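Local atomic coordinates of protein pelota homolog (Archaeoglobus fulgidus, PDB entry 3OBY), a protein that may recognise stalled ribosomes and cleave the bound mRNA endonucleolytically, helping to release non-functional ribosomes and degrade damaged messages. Residues 134-139 with 171-176. Sequence-based numbering, arbitrary orientation.
Sequences LTIEEG and EFFGEV
An apolar helix-on-sheet contact in the central domain of Pelota joins Leu134, Ile136 and Gly139 to Phe172, Phe173 and Val176. Residues 134-137 end strand 131-137, the middle strand of a mixed five-stranded sheet; residues 172-176 open helix 172-183, which lies over one face of it, and the two short segments run nearly antiparallel, at 169° and 11.5 Å between axes. Phe172 contributes the largest share of the buried surface, with Ile136 close behind. Its ring, swung away from the backbone N (chi1 165°), reaches the loop just past the strand, where Gly139 lies over one face: CA is 4.2 Å from the centroid of the Phe172 ring, close to the normal, a CH-pi contact. Val176 CG2, one helical turn on, sits over the centre of the opposite face, so the ring is held between that loop and its own helix. Ile136 extends past this ring in the opposite direction; its CD1 ends 3.9 Å from Phe172 CE2 and also touches Phe173 CE1, at 4.0 Å. Further back along the strand, Leu134 CD1 packs on Val176 CG1 at 3.9 Å. Helix 196-207 borders the same layer, Phe200 touching Leu134 and Val176 and meeting Phe173 edge-to-face. No hydrogen bond links the two segments: cohesion across the pair rests on apolar side chains and on the Gly139 backbone lying against the Phe172 ring, and so on shape and apolar burial.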
loop_
_atom_site.group_PDB
_atom_site.type_symbol
_atom_site.label_atom_id
_atom_site.label_comp_id
_atom_site.label_asym_id
_atom_site.label_seq_id
_atom_site.Cartn_x
_atom_site.Cartn_y
_atom_site.Cartn_z
ATOM N N LEU A 134 -0.491 8.457 20.533
ATOM C CA LEU A 134 -0.394 8.789 21.948
ATOM C C LEU A 134 1.007 9.219 22.337
ATOM O O LEU A 134 1.950 8.431 22.267
ATOM C CB LEU A 134 -0.779 7.586 22.802
ATOM C CG LEU A 134 -0.450 7.749 24.288
ATOM C CD1 LEU A 134 -1.528 8.589 24.940
ATOM C CD2 LEU A 134 -0.365 6.394 24.966
ATOM N N THR A 135 1.142 10.472 22.745
ATOM C CA THR A 135 2.432 10.981 23.189
ATOM C C THR A 135 2.353 10.932 24.703
ATOM O O THR A 135 1.373 11.390 25.289
ATOM C CB THR A 135 2.658 12.421 22.728
ATOM O OG1 THR A 135 1.506 13.211 23.048
ATOM C CG2 THR A 135 2.908 12.461 21.233
ATOM N N ILE A 136 3.368 10.359 25.338
ATOM C CA ILE A 136 3.358 10.233 26.786
ATOM C C ILE A 136 4.715 10.476 27.426
ATOM O O ILE A 136 5.763 10.133 26.875
ATOM C CB ILE A 136 2.865 8.831 27.206
ATOM C CG1 ILE A 136 2.553 8.803 28.703
ATOM C CG2 ILE A 136 3.929 7.790 26.885
ATOM C CD1 ILE A 136 1.997 7.471 29.191
ATOM N N GLU A 137 4.669 11.077 28.607
ATOM C CA GLU A 137 5.854 11.386 29.386
ATOM C C GLU A 137 5.370 11.331 30.828
ATOM O O GLU A 137 4.167 11.412 31.071
ATOM C CB GLU A 137 6.358 12.789 29.050
ATOM C CG GLU A 137 5.503 13.908 29.621
ATOM C CD GLU A 137 5.875 15.266 29.063
ATOM O OE1 GLU A 137 7.069 15.628 29.109
ATOM O OE2 GLU A 137 4.967 15.974 28.580
ATOM N N GLU A 138 6.291 11.191 31.775
ATOM C CA GLU A 138 5.922 11.115 33.186
ATOM C C GLU A 138 4.757 12.021 33.565
ATOM O O GLU A 138 4.820 13.237 33.388
ATOM C CB GLU A 138 7.118 11.448 34.082
ATOM C CG GLU A 138 8.083 10.297 34.324
ATOM C CD GLU A 138 9.007 10.558 35.506
ATOM O OE1 GLU A 138 9.759 11.555 35.469
ATOM O OE2 GLU A 138 8.975 9.769 36.476
ATOM N N GLY A 139 3.694 11.408 34.079
ATOM C CA GLY A 139 2.520 12.145 34.514
ATOM C C GLY A 139 1.735 12.956 33.498
ATOM O O GLY A 139 0.951 13.822 33.881
ATOM N N GLU A 171 -0.335 4.379 38.066
ATOM C CA GLU A 171 -1.696 4.028 37.690
ATOM C C GLU A 171 -2.261 5.093 36.774
ATOM O O GLU A 171 -3.463 5.149 36.512
ATOM C CB GLU A 171 -2.592 3.842 38.913
ATOM C CG GLU A 171 -3.265 2.480 38.918
ATOM C CD GLU A 171 -3.311 1.849 37.526
ATOM O OE1 GLU A 171 -2.232 1.542 36.970
ATOM O OE2 GLU A 171 -4.421 1.664 36.986
ATOM N N PHE A 172 -1.360 5.946 36.309
ATOM C CA PHE A 172 -1.672 7.011 35.379
ATOM C C PHE A 172 -1.931 6.221 34.093
ATOM O O PHE A 172 -2.852 6.516 33.323
ATOM C CB PHE A 172 -0.439 7.921 35.260
ATOM C CG PHE A 172 -0.459 8.847 34.083
ATOM C CD1 PHE A 172 -1.497 9.751 33.903
ATOM C CD2 PHE A 172 0.571 8.812 33.146
ATOM C CE1 PHE A 172 -1.506 10.616 32.811
ATOM C CE2 PHE A 172 0.571 9.672 32.050
ATOM C CZ PHE A 172 -0.476 10.573 31.880
ATOM N N PHE A 173 -1.119 5.179 33.914
ATOM C CA PHE A 173 -1.192 4.280 32.767
ATOM C C PHE A 173 -2.574 3.659 32.622
ATOM O O PHE A 173 -3.209 3.762 31.570
ATOM C CB PHE A 173 -0.157 3.159 32.918
ATOM C CG PHE A 173 1.269 3.609 32.754
ATOM C CD1 PHE A 173 1.591 4.962 32.662
ATOM C CD2 PHE A 173 2.296 2.675 32.698
ATOM C CE1 PHE A 173 2.915 5.377 32.517
ATOM C CE2 PHE A 173 3.625 3.078 32.553
ATOM C CZ PHE A 173 3.934 4.432 32.462
ATOM N N GLY A 174 -3.026 3.000 33.682
ATOM C CA GLY A 174 -4.332 2.370 33.657
ATOM C C GLY A 174 -5.416 3.293 33.144
ATOM O O GLY A 174 -6.257 2.882 32.345
ATOM N N GLU A 175 -5.399 4.544 33.599
ATOM C CA GLU A 175 -6.395 5.527 33.184
ATOM C C GLU A 175 -6.281 5.839 31.698
ATOM O O GLU A 175 -7.291 5.936 31.001
ATOM C CB GLU A 175 -6.240 6.814 34.000
ATOM C CG GLU A 175 -6.589 6.661 35.472
ATOM C CD GLU A 175 -6.377 7.940 36.258
ATOM O OE1 GLU A 175 -5.912 8.935 35.662
ATOM O OE2 GLU A 175 -6.673 7.952 37.472
ATOM N N VAL A 176 -5.049 5.998 31.219
ATOM C CA VAL A 176 -4.812 6.287 29.808
ATOM C C VAL A 176 -5.307 5.112 28.977
ATOM O O VAL A 176 -6.052 5.288 28.007
ATOM C CB VAL A 176 -3.307 6.485 29.515
ATOM C CG1 VAL A 176 -3.092 6.753 28.032
ATOM C CG2 VAL A 176 -2.762 7.630 30.341
#